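Local coordinates for RagB/SusD family nutrient uptake outer membrane protein (Bacteroides thetaiotaomicron, PDB 7KV2), which probably binds beta-glucan at the surface of the bacterial outer membrane, as a SusD-family glycan-binding protein serving nutrient uptake in the gut, at residues A[162-167]-A[181-186]; A[45-50]-A[141-146]; A[274-279]-A[397-402]. All blocks are in the same frame, centred on the assembly; numbering follows the deposited sequence.

The three contacts follow one another along the chain without interleaving: interaction 2 closes before interaction 1 opens, and interaction 3 comes last. Helix 137-162 connects interactions 2 and 1: residues 141-146 lie near its start, and the loop 163-167 follows its end; the centres of the two contacts lie about 26 Å apart. Both belong to the helical N-terminal part of this SusD-family protein, whereas interaction 3 pairs two strands of the C-terminal part, its centre about 9 Å from that of the chain. Tyr405, directly after strand 400-404, is among the residues of a sodium site. Nearest atoms of interactions 2 and 3 are about 8 Å apart, those of interactions 1 and 3 about 15 Å.

Interaction 1 of 3, residues A[162-167]-A[181-186]; sequences WGNVPY and LTADQL
At the N-terminus of helix 183-200, the loop leaving helix 137-162 meets the residues that lead into the next helix, and the amide of Asn164 reaches the first turn. Asn164 OD1 accepts from Ala183 N at 2.9 Å, the donor standing above the carbonyl plane, 35° out of it. With CG beside its own backbone N (chi1 -50°), the asparagine swings its amide over to the helix start, while ND2 bonds to Asn513 near the C-terminus. The helix begins with a capping box: Thr182 OG1 accepts from Gln185 N at 2.9 Å, and Gln185 OE1 receives Thr182 N in return along an almost straight bond of 170°. Asn164 thus supplies an acceptor to a first-turn N-H beside the box. Further along, Leu181 N donates to Val165 O at 3.0 Å, linking the two segments just before the helix starts.

Beside these polar links the side chains close up. Val165 CG2 presses on Leu186 CD2 at 3.5 Å, a tight pair, and Leu186 sends its other methyl, CD1, to Tyr167 CD1 at 3.4 Å. Leu181 CD1 lies against Tyr167 CB, 3.3 Å away. Gly163, where the chain leaves helix 137-162 with positive phi, brings its O to within 3.2 Å of Ala183 CA in a CA-H...O contact.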
ATOM      1  N   TRP A 162      10.810   6.384  -7.225  1.00 23.21           N
ATOM      2  CA  TRP A 162      11.718   7.121  -8.162  1.00 23.12           C
ATOM      3  C   TRP A 162      12.950   7.731  -7.462  1.00 27.95           C
ATOM      4  O   TRP A 162      13.952   7.951  -8.187  1.00 27.86           O
ATOM      5  CB  TRP A 162      10.935   8.185  -8.911  1.00 23.27           C
ATOM      6  CG  TRP A 162      10.027   7.672  -9.975  1.00 23.79           C
ATOM      7  CD1 TRP A 162      10.377   7.295 -11.233  1.00 23.41           C
ATOM      8  CD2 TRP A 162       8.604   7.499  -9.875  1.00 22.46           C
ATOM      9  NE1 TRP A 162       9.273   6.921 -11.934  1.00 22.69           N
ATOM     10  CE2 TRP A 162       8.167   7.036 -11.125  1.00 22.27           C
ATOM     11  CE3 TRP A 162       7.670   7.665  -8.838  1.00 22.64           C
ATOM     12  CZ2 TRP A 162       6.823   6.796 -11.403  1.00 22.79           C
ATOM     13  CZ3 TRP A 162       6.341   7.464  -9.126  1.00 18.84           C
ATOM     14  CH2 TRP A 162       5.930   6.977 -10.363  1.00 21.59           C
ATOM     15  N   GLY A 163      12.885   8.032  -6.163  1.00 26.07           N
ATOM     16  CA  GLY A 163      14.039   8.384  -5.311  1.00 28.33           C
ATOM     17  C   GLY A 163      14.461   9.853  -5.455  1.00 27.27           C
ATOM     18  O   GLY A 163      14.281  10.620  -4.487  1.00 27.46           O
ATOM     19  N   ASN A 164      15.066  10.204  -6.591  1.00 27.49           N
ATOM     20  CA  ASN A 164      15.685  11.544  -6.854  1.00 27.42           C
ATOM     21  C   ASN A 164      14.683  12.422  -7.604  1.00 23.76           C
ATOM     22  O   ASN A 164      14.670  12.362  -8.854  1.00 30.01           O
ATOM     23  CB  ASN A 164      16.986  11.387  -7.658  1.00 28.36           C
ATOM     24  CG  ASN A 164      17.939  10.374  -7.084  1.00 25.35           C
ATOM     25  OD1 ASN A 164      18.514  10.551  -6.023  1.00 29.93           O
ATOM     26  ND2 ASN A 164      18.116   9.277  -7.786  1.00 27.25           N
ATOM     27  N   VAL A 165      13.805  13.149  -6.902  1.00 25.14           N
ATOM     28  CA  VAL A 165      12.565  13.738  -7.507  1.00 25.46           C
ATOM     29  C   VAL A 165      12.424  15.190  -7.064  1.00 25.38           C
ATOM     30  O   VAL A 165      13.057  15.572  -6.085  1.00 29.92           O
ATOM     31  CB  VAL A 165      11.312  12.929  -7.104  1.00 25.43           C
ATOM     32  CG1 VAL A 165      11.377  11.546  -7.718  1.00 25.27           C
ATOM     33  CG2 VAL A 165      11.160  12.880  -5.610  1.00 23.55           C
ATOM     34  N   PRO A 166      11.585  15.996  -7.754  1.00 28.01           N
ATOM     35  CA  PRO A 166      11.344  17.391  -7.380  1.00 29.76           C
ATOM     36  C   PRO A 166      10.795  17.525  -5.955  1.00 35.90           C
ATOM     37  O   PRO A 166       9.970  16.677  -5.550  1.00 33.37           O
ATOM     38  CB  PRO A 166      10.285  17.893  -8.359  1.00 31.03           C
ATOM     39  CG  PRO A 166      10.265  16.916  -9.494  1.00 30.02           C
ATOM     40  CD  PRO A 166      10.845  15.624  -8.961  1.00 28.04           C
ATOM     41  N   TYR A 167      11.230  18.557  -5.219  1.00 32.15           N
ATOM     42  CA  TYR A 167      10.747  18.852  -3.847  1.00 32.85           C
ATOM     43  C   TYR A 167      10.279  20.307  -3.790  1.00 37.76           C
ATOM     44  O   TYR A 167      10.924  21.190  -4.404  1.00 34.91           O
ATOM     45  CB  TYR A 167      11.794  18.543  -2.774  1.00 32.76           C
ATOM     46  CG  TYR A 167      11.272  18.817  -1.386  1.00 38.03           C
ATOM     47  CD1 TYR A 167      10.514  17.863  -0.718  1.00 38.34           C
ATOM     48  CD2 TYR A 167      11.440  20.056  -0.765  1.00 39.72           C
ATOM     49  CE1 TYR A 167       9.975  18.110   0.534  1.00 37.67           C
ATOM     50  CE2 TYR A 167      10.908  20.315   0.494  1.00 39.52           C
ATOM     51  CZ  TYR A 167      10.163  19.337   1.143  1.00 40.90           C
ATOM     52  OH  TYR A 167       9.602  19.532   2.376  1.00 37.19           O
ATOM     53  N   LEU A 181      15.739  16.897  -5.787  1.00 30.89           N
ATOM     54  CA  LEU A 181      16.629  16.466  -4.685  1.00 31.13           C
ATOM     55  C   LEU A 181      17.163  15.065  -4.970  1.00 31.89           C
ATOM     56  O   LEU A 181      16.532  14.337  -5.765  1.00 34.07           O
ATOM     57  CB  LEU A 181      15.880  16.500  -3.353  1.00 32.47           C
ATOM     58  CG  LEU A 181      15.356  17.855  -2.887  1.00 34.09           C
ATOM     59  CD1 LEU A 181      14.775  17.720  -1.493  1.00 33.78           C
ATOM     60  CD2 LEU A 181      16.460  18.910  -2.897  1.00 33.64           C
ATOM     61  N   THR A 182      18.271  14.702  -4.316  1.00 32.80           N
ATOM     62  CA  THR A 182      18.740  13.296  -4.194  1.00 32.44           C
ATOM     63  C   THR A 182      17.720  12.590  -3.279  1.00 31.67           C
ATOM     64  O   THR A 182      17.073  13.279  -2.454  1.00 28.56           O
ATOM     65  CB  THR A 182      20.161  13.165  -3.620  1.00 33.97           C
ATOM     66  OG1 THR A 182      20.094  13.543  -2.244  1.00 30.44           O
ATOM     67  CG2 THR A 182      21.213  13.991  -4.346  1.00 37.24           C
ATOM     68  N   ALA A 183      17.568  11.281  -3.409  1.00 34.28           N
ATOM     69  CA  ALA A 183      16.752  10.458  -2.484  1.00 28.51           C
ATOM     70  C   ALA A 183      17.134  10.776  -1.036  1.00 33.32           C
ATOM     71  O   ALA A 183      16.208  11.016  -0.213  1.00 27.59           O
ATOM     72  CB  ALA A 183      16.954   8.991  -2.826  1.00 24.71           C
ATOM     73  N   ASP A 184      18.442  10.805  -0.719  1.00 35.98           N
ATOM     74  CA  ASP A 184      18.964  11.069   0.655  1.00 36.03           C
ATOM     75  C   ASP A 184      18.549  12.466   1.118  1.00 33.24           C
ATOM     76  O   ASP A 184      18.177  12.625   2.300  1.00 34.01           O
ATOM     77  CB  ASP A 184      20.488  10.961   0.740  1.00 37.22           C
ATOM     78  CG  ASP A 184      21.012   9.547   0.746  1.00 40.92           C
ATOM     79  OD1 ASP A 184      20.194   8.581   0.765  1.00 35.61           O
ATOM     80  OD2 ASP A 184      22.232   9.415   0.779  1.00 39.39           O
ATOM     81  N   GLN A 185      18.590  13.452   0.235  1.00 34.45           N
ATOM     82  CA  GLN A 185      18.122  14.821   0.598  1.00 37.23           C
ATOM     83  C   GLN A 185      16.606  14.804   0.838  1.00 33.47           C
ATOM     84  O   GLN A 185      16.151  15.532   1.700  1.00 31.51           O
ATOM     85  CB  GLN A 185      18.450  15.829  -0.507  1.00 36.71           C
ATOM     86  CG  GLN A 185      19.928  16.182  -0.591  1.00 35.19           C
ATOM     87  CD  GLN A 185      20.229  17.040  -1.792  1.00 39.11           C
ATOM     88  OE1 GLN A 185      19.623  16.913  -2.852  1.00 36.55           O
ATOM     89  NE2 GLN A 185      21.169  17.958  -1.616  1.00 48.45           N
ATOM     90  N   LEU A 186      15.835  14.033   0.070  1.00 33.68           N
ATOM     91  CA  LEU A 186      14.357  14.031   0.255  1.00 28.77           C
ATOM     92  C   LEU A 186      14.044  13.362   1.599  1.00 29.40           C
ATOM     93  O   LEU A 186      13.247  13.922   2.369  1.00 28.42           O
ATOM     94  CB  LEU A 186      13.690  13.364  -0.945  1.00 31.78           C
ATOM     95  CG  LEU A 186      12.167  13.291  -0.871  1.00 30.25           C
ATOM     96  CD1 LEU A 186      11.522  14.635  -0.570  1.00 30.74           C
ATOM     97  CD2 LEU A 186      11.600  12.720  -2.152  1.00 28.11           C
TER

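Interaction 2 of 3, residues A[45-50]-A[141-146]; sequences HIQEAV and AYYEAQ
Tyr143 reaches across from helix 137-162 and lays its ring and hydroxyl against three side chains of helix 43-53, one after another. At the outer end, Gln47 CG touches Tyr143 OH at 3.2 Å, with the ring and the glutamine amide only 21° apart in plane. Nearer the root, Ile46 CG2 meets Tyr143 CD2 at 3.9 Å, and Val50 CG2 approaches Tyr143 CB at 4.0 Å; both aliphatic chains cross the tyrosine at about a right angle. The ring's CG stands beside the backbone N and anti to the carbonyl carbon (chi1 -58°), which carries the phenol across to the other helix. Its hydroxyl is hydrogen-bonded to Asp43, at the start of helix 43-53, and the other oxygen of that carboxylate receives a weak bond from Gln47 NE2, tying both polar ends to one group. An alanine in place of Tyr143 would remove the ring and hydroxyl, and is likely to open a gap beside Ile46 and Val50 and to leave Asp43 without this partner.

One turn on, Val50 CG1 rests against the amide of Gln146, 3.6 Å from OE1. That buried oxygen is satisfied by Tyr54 and Arg214, and the amide nitrogen makes a weak bond to Tyr142 O in its own helix. Val125 and Tyr128 of helix 110-130 touch the same helix 43-53, Val125 at Val50 and Tyr128 at Ile46. The axes of segments 45-50 and 141-146 come within 10.8 Å of each other, their directions 18° apart, with no hydrogen bond between the segments: a nearly parallel, side-chain-mediated packing of helices within the helical N-terminal part of a SusD-family protein, a family placed in the tetratricopeptide-repeat clan.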
ATOM      1  N   HIS A  45     -13.485  27.261   5.724  1.00 45.86           N
ATOM      2  CA  HIS A  45     -13.079  26.989   4.324  1.00 46.21           C
ATOM      3  C   HIS A  45     -11.731  26.257   4.326  1.00 40.50           C
ATOM      4  O   HIS A  45     -11.519  25.411   3.421  1.00 36.77           O
ATOM      5  CB  HIS A  45     -13.132  28.288   3.499  1.00 54.49           C
ATOM      6  CG  HIS A  45     -14.528  28.727   3.154  1.00 63.82           C
ATOM      7  ND1 HIS A  45     -15.602  27.834   3.089  1.00 65.76           N
ATOM      8  CD2 HIS A  45     -15.032  29.940   2.834  1.00 61.05           C
ATOM      9  CE1 HIS A  45     -16.698  28.489   2.761  1.00 66.46           C
ATOM     10  NE2 HIS A  45     -16.373  29.779   2.597  1.00 63.35           N
ATOM     11  N   ILE A  46     -10.860  26.577   5.285  1.00 37.77           N
ATOM     12  CA  ILE A  46      -9.548  25.892   5.458  1.00 39.76           C
ATOM     13  C   ILE A  46      -9.797  24.417   5.843  1.00 40.87           C
ATOM     14  O   ILE A  46      -9.092  23.550   5.292  1.00 34.81           O
ATOM     15  CB  ILE A  46      -8.654  26.663   6.434  1.00 40.33           C
ATOM     16  CG1 ILE A  46      -8.174  27.963   5.767  1.00 41.69           C
ATOM     17  CG2 ILE A  46      -7.504  25.791   6.913  1.00 41.03           C
ATOM     18  CD1 ILE A  46      -7.406  28.906   6.666  1.00 43.17           C
ATOM     19  N   GLN A  47     -10.803  24.129   6.684  1.00 41.73           N
ATOM     20  CA  GLN A  47     -11.266  22.734   6.965  1.00 38.27           C
ATOM     21  C   GLN A  47     -11.622  22.028   5.655  1.00 37.74           C
ATOM     22  O   GLN A  47     -11.272  20.844   5.515  1.00 32.35           O
ATOM     23  CB  GLN A  47     -12.445  22.722   7.944  1.00 39.69           C
ATOM     24  CG  GLN A  47     -12.020  23.087   9.358  1.00 40.42           C
ATOM     25  CD  GLN A  47     -13.086  22.814  10.385  1.00 42.64           C
ATOM     26  OE1 GLN A  47     -13.287  21.680  10.793  1.00 47.98           O
ATOM     27  NE2 GLN A  47     -13.764  23.862  10.822  1.00 39.64           N
ATOM     28  N   GLU A  48     -12.285  22.707   4.719  1.00 34.09           N
ATOM     29  CA  GLU A  48     -12.635  22.092   3.416  1.00 35.57           C
ATOM     30  C   GLU A  48     -11.355  21.780   2.627  1.00 33.65           C
ATOM     31  O   GLU A  48     -11.311  20.712   1.966  1.00 29.65           O
ATOM     32  CB  GLU A  48     -13.568  22.996   2.619  1.00 39.10           C
ATOM     33  CG  GLU A  48     -14.933  23.150   3.255  1.00 42.16           C
ATOM     34  CD  GLU A  48     -15.767  24.200   2.545  1.00 47.40           C
ATOM     35  OE1 GLU A  48     -15.264  24.755   1.538  1.00 45.49           O
ATOM     36  OE2 GLU A  48     -16.883  24.479   3.013  1.00 50.47           O
ATOM     37  N   ALA A  49     -10.363  22.662   2.677  1.00 32.25           N
ATOM     38  CA  ALA A  49      -9.018  22.463   2.074  1.00 31.50           C
ATOM     39  C   ALA A  49      -8.280  21.280   2.730  1.00 31.03           C
ATOM     40  O   ALA A  49      -7.551  20.547   2.014  1.00 30.45           O
ATOM     41  CB  ALA A  49      -8.188  23.711   2.212  1.00 31.00           C
ATOM     42  N   VAL A  50      -8.368  21.136   4.048  1.00 28.26           N
ATOM     43  CA  VAL A  50      -7.717  19.999   4.760  1.00 27.66           C
ATOM     44  C   VAL A  50      -8.359  18.698   4.243  1.00 27.62           C
ATOM     45  O   VAL A  50      -7.618  17.801   3.833  1.00 29.04           O
ATOM     46  CB  VAL A  50      -7.777  20.146   6.291  1.00 26.77           C
ATOM     47  CG1 VAL A  50      -7.213  18.914   6.994  1.00 25.52           C
ATOM     48  CG2 VAL A  50      -7.027  21.392   6.757  1.00 27.85           C
ATOM     49  N   ALA A 141      -2.456  24.266  14.520  1.00 32.49           N
ATOM     50  CA  ALA A 141      -1.460  23.196  14.781  1.00 34.01           C
ATOM     51  C   ALA A 141      -2.021  21.840  14.292  1.00 34.92           C
ATOM     52  O   ALA A 141      -1.253  21.067  13.699  1.00 31.36           O
ATOM     53  CB  ALA A 141      -1.120  23.171  16.249  1.00 33.55           C
ATOM     54  N   TYR A 142      -3.313  21.587  14.527  1.00 31.08           N
ATOM     55  CA  TYR A 142      -3.999  20.339  14.113  1.00 32.62           C
ATOM     56  C   TYR A 142      -4.072  20.283  12.581  1.00 33.37           C
ATOM     57  O   TYR A 142      -3.795  19.209  12.038  1.00 29.58           O
ATOM     58  CB  TYR A 142      -5.390  20.210  14.732  1.00 31.46           C
ATOM     59  CG  TYR A 142      -6.134  18.945  14.366  1.00 30.08           C
ATOM     60  CD1 TYR A 142      -5.550  17.685  14.493  1.00 30.25           C
ATOM     61  CD2 TYR A 142      -7.437  19.004  13.897  1.00 30.37           C
ATOM     62  CE1 TYR A 142      -6.250  16.529  14.157  1.00 30.91           C
ATOM     63  CE2 TYR A 142      -8.153  17.858  13.572  1.00 30.17           C
ATOM     64  CZ  TYR A 142      -7.557  16.613  13.704  1.00 31.62           C
ATOM     65  OH  TYR A 142      -8.286  15.504  13.365  1.00 32.05           O
ATOM     66  N   TYR A 143      -4.475  21.359  11.910  1.00 32.48           N
ATOM     67  CA  TYR A 143      -4.545  21.417  10.425  1.00 30.98           C
ATOM     68  C   TYR A 143      -3.153  21.170   9.850  1.00 32.52           C
ATOM     69  O   TYR A 143      -3.008  20.450   8.844  1.00 33.86           O
ATOM     70  CB  TYR A 143      -5.113  22.754   9.937  1.00 34.60           C
ATOM     71  CG  TYR A 143      -6.488  23.096  10.456  1.00 34.53           C
ATOM     72  CD1 TYR A 143      -7.373  22.103  10.863  1.00 33.83           C
ATOM     73  CD2 TYR A 143      -6.924  24.413  10.542  1.00 34.83           C
ATOM     74  CE1 TYR A 143      -8.631  22.402  11.363  1.00 34.47           C
ATOM     75  CE2 TYR A 143      -8.190  24.725  11.015  1.00 33.62           C
ATOM     76  CZ  TYR A 143      -9.035  23.723  11.457  1.00 34.50           C
ATOM     77  OH  TYR A 143     -10.294  23.977  11.920  1.00 35.04           O
ATOM     78  N   GLU A 144      -2.157  21.817  10.446  1.00 30.18           N
ATOM     79  CA  GLU A 144      -0.732  21.706  10.076  1.00 30.90           C
ATOM     80  C   GLU A 144      -0.270  20.259  10.269  1.00 29.54           C
ATOM     81  O   GLU A 144       0.427  19.735   9.391  1.00 28.11           O
ATOM     82  CB  GLU A 144       0.139  22.574  10.989  1.00 34.64           C
ATOM     83  CG  GLU A 144       0.123  24.058  10.633  1.00 39.53           C
ATOM     84  CD  GLU A 144       0.987  24.958  11.526  1.00 44.33           C
ATOM     85  OE1 GLU A 144       1.424  24.500  12.621  1.00 46.61           O
ATOM     86  OE2 GLU A 144       1.226  26.113  11.124  1.00 45.50           O
ATOM     87  N   ALA A 145      -0.570  19.660  11.410  1.00 26.20           N
ATOM     88  CA  ALA A 145      -0.175  18.254  11.696  1.00 25.80           C
ATOM     89  C   ALA A 145      -0.725  17.343  10.587  1.00 25.10           C
ATOM     90  O   ALA A 145       0.038  16.512  10.096  1.00 26.73           O
ATOM     91  CB  ALA A 145      -0.638  17.832  13.060  1.00 25.82           C
ATOM     92  N   GLN A 146      -1.974  17.506  10.171  1.00 24.25           N
ATOM     93  CA  GLN A 146      -2.579  16.600   9.149  1.00 25.01           C
ATOM     94  C   GLN A 146      -1.895  16.790   7.797  1.00 27.24           C
ATOM     95  O   GLN A 146      -1.469  15.777   7.157  1.00 24.94           O
ATOM     96  CB  GLN A 146      -4.080  16.830   9.014  1.00 24.77           C
ATOM     97  CG  GLN A 146      -4.867  16.567  10.302  1.00 22.68           C
ATOM     98  CD  GLN A 146      -6.313  16.950  10.110  1.00 25.96           C
ATOM     99  OE1 GLN A 146      -7.051  16.288   9.378  1.00 21.26           O
ATOM    100  NE2 GLN A 146      -6.729  18.059  10.726  1.00 26.38           N
TER

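Interaction 3 of 3, residues A[274-279]-A[397-402]; sequences IFEINY and NNNLRI
Backbone hydrogen bonds join Ile277 and Leu400 in an antiparallel hydrogen-bonded pair: Ile277 N donates to Leu400 O at 2.9 Å and Leu400 N to Ile277 O at 3.0 Å. Ile402 N continues the ladder to Phe275 O.

Side-chain polar bonds come chiefly from Asn399. Tyr279 N points its N-H almost straight at Asn399 OD1 (2.9 Å, 178°), coming from above the carbonyl plane, while ND2 donates to Glu276 OE1 at 2.9 Å, meeting that oxygen on its anti side. Engaging both ends fixes the amide's rotation. Glu276 OE1 also lies over one face of the Arg401 guanidinium, an approach of opposite charges with no N-H directed at it. A water accepting from Arg401 NE also lies 2.9 Å from Glu276 OE2, which is bonded to Ser273 as well; Arg401 NH1 donates to Asn399 O at 2.8 Å.

Apolar contacts gather on the face of Ile277 and Leu400, where Ile277 CD1 meets Ile402 CD1 at 3.8 Å and Tyr279 CE2 packs on Leu400 CB.

Strands 273-277 and 400-404 form a two-stranded antiparallel sheet, broken by a classic beta bulge at Ile274 and Phe275 opposite Tyr403, with helix 217-231 against Phe275 and helix 70-75 against Leu400.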
ATOM      1  N   ILE A 274      -4.224   0.612  12.005  1.00 16.79           N
ATOM      2  CA  ILE A 274      -3.563   1.919  12.305  1.00 17.69           C
ATOM      3  C   ILE A 274      -3.903   2.922  11.196  1.00 16.64           C
ATOM      4  O   ILE A 274      -4.266   4.092  11.499  1.00 16.48           O
ATOM      5  CB  ILE A 274      -2.052   1.724  12.511  1.00 19.27           C
ATOM      6  CG1 ILE A 274      -1.821   0.887  13.770  1.00 21.63           C
ATOM      7  CG2 ILE A 274      -1.324   3.065  12.530  1.00 20.03           C
ATOM      8  CD1 ILE A 274      -0.457   0.292  13.897  1.00 23.67           C
ATOM      9  N   PHE A 275      -3.867   2.503   9.931  1.00 18.24           N
ATOM     10  CA  PHE A 275      -4.250   3.423   8.837  1.00 17.66           C
ATOM     11  C   PHE A 275      -4.760   2.628   7.636  1.00 15.77           C
ATOM     12  O   PHE A 275      -4.124   1.634   7.250  1.00 14.33           O
ATOM     13  CB  PHE A 275      -3.069   4.340   8.516  1.00 17.75           C
ATOM     14  CG  PHE A 275      -3.450   5.580   7.757  1.00 18.67           C
ATOM     15  CD1 PHE A 275      -4.297   6.522   8.330  1.00 19.65           C
ATOM     16  CD2 PHE A 275      -3.008   5.786   6.449  1.00 21.46           C
ATOM     17  CE1 PHE A 275      -4.661   7.663   7.632  1.00 21.44           C
ATOM     18  CE2 PHE A 275      -3.373   6.933   5.754  1.00 20.47           C
ATOM     19  CZ  PHE A 275      -4.215   7.856   6.340  1.00 20.02           C
ATOM     20  N   GLU A 276      -5.836   3.150   7.064  1.00 15.57           N
ATOM     21  CA  GLU A 276      -6.463   2.669   5.793  1.00 15.36           C
ATOM     22  C   GLU A 276      -6.754   3.877   4.919  1.00 17.22           C
ATOM     23  O   GLU A 276      -6.923   4.987   5.438  1.00 17.75           O
ATOM     24  CB  GLU A 276      -7.740   1.871   6.025  1.00 14.82           C
ATOM     25  CG  GLU A 276      -7.613   0.892   7.166  1.00 17.16           C
ATOM     26  CD  GLU A 276      -8.796  -0.055   7.334  1.00 19.02           C
ATOM     27  OE1 GLU A 276      -9.742  -0.013   6.514  1.00 18.14           O
ATOM     28  OE2 GLU A 276      -8.746  -0.844   8.284  1.00 16.62           O
ATOM     29  N   ILE A 277      -6.825   3.619   3.621  1.00 17.05           N
ATOM     30  CA  ILE A 277      -7.419   4.546   2.654  1.00 16.99           C
ATOM     31  C   ILE A 277      -8.856   4.103   2.436  1.00 16.28           C
ATOM     32  O   ILE A 277      -9.083   2.950   2.018  1.00 16.77           O
ATOM     33  CB  ILE A 277      -6.574   4.573   1.377  1.00 18.21           C
ATOM     34  CG1 ILE A 277      -5.185   5.123   1.717  1.00 19.11           C
ATOM     35  CG2 ILE A 277      -7.315   5.383   0.315  1.00 17.29           C
ATOM     36  CD1 ILE A 277      -4.209   5.099   0.562  1.00 21.76           C
ATOM     37  N   ASN A 278      -9.787   5.009   2.715  1.00 18.61           N
ATOM     38  CA  ASN A 278     -11.250   4.729   2.689  1.00 18.06           C
ATOM     39  C   ASN A 278     -11.736   4.641   1.257  1.00 18.30           C
ATOM     40  O   ASN A 278     -11.433   5.557   0.476  1.00 19.05           O
ATOM     41  CB  ASN A 278     -12.041   5.814   3.401  1.00 18.37           C
ATOM     42  CG  ASN A 278     -11.793   5.795   4.888  1.00 21.06           C
ATOM     43  OD1 ASN A 278     -11.450   4.759   5.423  1.00 22.77           O
ATOM     44  ND2 ASN A 278     -11.854   6.951   5.529  1.00 19.02           N
ATOM     45  N   TYR A 279     -12.523   3.617   0.984  1.00 16.66           N
ATOM     46  CA  TYR A 279     -13.327   3.445  -0.247  1.00 19.38           C
ATOM     47  C   TYR A 279     -14.725   3.017   0.144  1.00 22.77           C
ATOM     48  O   TYR A 279     -14.815   2.332   1.173  1.00 21.33           O
ATOM     49  CB  TYR A 279     -12.666   2.386  -1.120  1.00 16.33           C
ATOM     50  CG  TYR A 279     -11.379   2.827  -1.769  1.00 16.59           C
ATOM     51  CD1 TYR A 279     -11.406   3.766  -2.787  1.00 18.21           C
ATOM     52  CD2 TYR A 279     -10.150   2.283  -1.415  1.00 18.32           C
ATOM     53  CE1 TYR A 279     -10.260   4.100  -3.478  1.00 18.27           C
ATOM     54  CE2 TYR A 279      -8.973   2.655  -2.056  1.00 18.10           C
ATOM     55  CZ  TYR A 279      -9.043   3.560  -3.101  1.00 19.04           C
ATOM     56  OH  TYR A 279      -7.929   3.917  -3.789  1.00 19.37           O
ATOM     57  N   ASN A 397     -16.112  -1.450  -2.313  1.00 18.12           N
ATOM     58  CA  ASN A 397     -16.069  -0.819  -0.978  1.00 18.70           C
ATOM     59  C   ASN A 397     -14.769  -1.211  -0.233  1.00 19.27           C
ATOM     60  O   ASN A 397     -14.548  -0.656   0.855  1.00 21.85           O
ATOM     61  CB  ASN A 397     -17.320  -1.202  -0.163  1.00 20.19           C
ATOM     62  CG  ASN A 397     -17.400  -2.660   0.233  1.00 23.05           C
ATOM     63  OD1 ASN A 397     -16.404  -3.391   0.215  1.00 25.12           O
ATOM     64  ND2 ASN A 397     -18.601  -3.129   0.589  1.00 26.06           N
ATOM     65  N   ASN A 398     -13.882  -2.035  -0.793  1.00 16.97           N
ATOM     66  CA  ASN A 398     -12.688  -2.514  -0.032  1.00 16.19           C
ATOM     67  C   ASN A 398     -11.741  -1.368   0.323  1.00 15.18           C
ATOM     68  O   ASN A 398     -10.994  -0.853  -0.570  1.00 15.44           O
ATOM     69  CB  ASN A 398     -11.887  -3.567  -0.803  1.00 16.04           C
ATOM     70  CG  ASN A 398     -12.719  -4.729  -1.271  1.00 16.75           C
ATOM     71  OD1 ASN A 398     -13.632  -4.547  -2.094  1.00 15.32           O
ATOM     72  ND2 ASN A 398     -12.410  -5.904  -0.728  1.00 16.05           N
ATOM     73  N   ASN A 399     -11.646  -0.982   1.587  1.00 14.19           N
ATOM     74  CA  ASN A 399     -10.567  -0.051   1.976  1.00 13.96           C
ATOM     75  C   ASN A 399      -9.177  -0.655   1.689  1.00 13.86           C
ATOM     76  O   ASN A 399      -8.980  -1.879   1.762  1.00 12.78           O
ATOM     77  CB  ASN A 399     -10.636   0.281   3.468  1.00 14.29           C
ATOM     78  CG  ASN A 399     -11.797   1.160   3.868  1.00 15.85           C
ATOM     79  OD1 ASN A 399     -12.660   1.515   3.045  1.00 16.37           O
ATOM     80  ND2 ASN A 399     -11.811   1.498   5.154  1.00 13.52           N
ATOM     81  N   LEU A 400      -8.191   0.182   1.376  1.00 14.07           N
ATOM     82  CA  LEU A 400      -6.785  -0.275   1.198  1.00 13.76           C
ATOM     83  C   LEU A 400      -6.117  -0.200   2.563  1.00 13.78           C
ATOM     84  O   LEU A 400      -5.970   0.914   3.101  1.00 14.51           O
ATOM     85  CB  LEU A 400      -6.067   0.551   0.116  1.00 13.62           C
ATOM     86  CG  LEU A 400      -4.655   0.060  -0.134  1.00 16.25           C
ATOM     87  CD1 LEU A 400      -4.652  -1.344  -0.730  1.00 16.90           C
ATOM     88  CD2 LEU A 400      -3.903   1.047  -1.030  1.00 16.92           C
ATOM     89  N   ARG A 401      -5.773  -1.362   3.143  1.00 14.20           N
ATOM     90  CA  ARG A 401      -5.085  -1.367   4.459  1.00 15.16           C
ATOM     91  C   ARG A 401      -3.637  -0.882   4.263  1.00 15.01           C
ATOM     92  O   ARG A 401      -2.902  -1.474   3.495  1.00 17.07           O
ATOM     93  CB  ARG A 401      -5.150  -2.756   5.076  1.00 16.19           C
ATOM     94  CG  ARG A 401      -6.489  -3.075   5.739  1.00 15.57           C
ATOM     95  CD  ARG A 401      -7.647  -3.194   4.748  1.00 14.92           C
ATOM     96  NE  ARG A 401      -8.781  -3.867   5.404  1.00 15.55           N
ATOM     97  CZ  ARG A 401      -9.978  -4.046   4.848  1.00 15.05           C
ATOM     98  NH1 ARG A 401     -10.241  -3.580   3.639  1.00 14.17           N
ATOM     99  NH2 ARG A 401     -10.916  -4.667   5.533  1.00 15.16           N
ATOM    100  N   ILE A 402      -3.207   0.148   4.962  1.00 14.34           N
ATOM    101  CA  ILE A 402      -1.833   0.704   4.837  1.00 16.08           C
ATOM    102  C   ILE A 402      -0.957   0.191   5.990  1.00 17.41           C
ATOM    103  O   ILE A 402       0.045  -0.484   5.701  1.00 17.38           O
ATOM    104  CB  ILE A 402      -1.891   2.252   4.775  1.00 15.13           C
ATOM    105  CG1 ILE A 402      -2.788   2.755   3.639  1.00 16.36           C
ATOM    106  CG2 ILE A 402      -0.489   2.819   4.686  1.00 16.60           C
ATOM    107  CD1 ILE A 402      -2.376   2.239   2.258  1.00 17.80           C
TER
HETATM  108  O   HOH W   1      -8.682  -3.740   8.320  1.00 18.05           O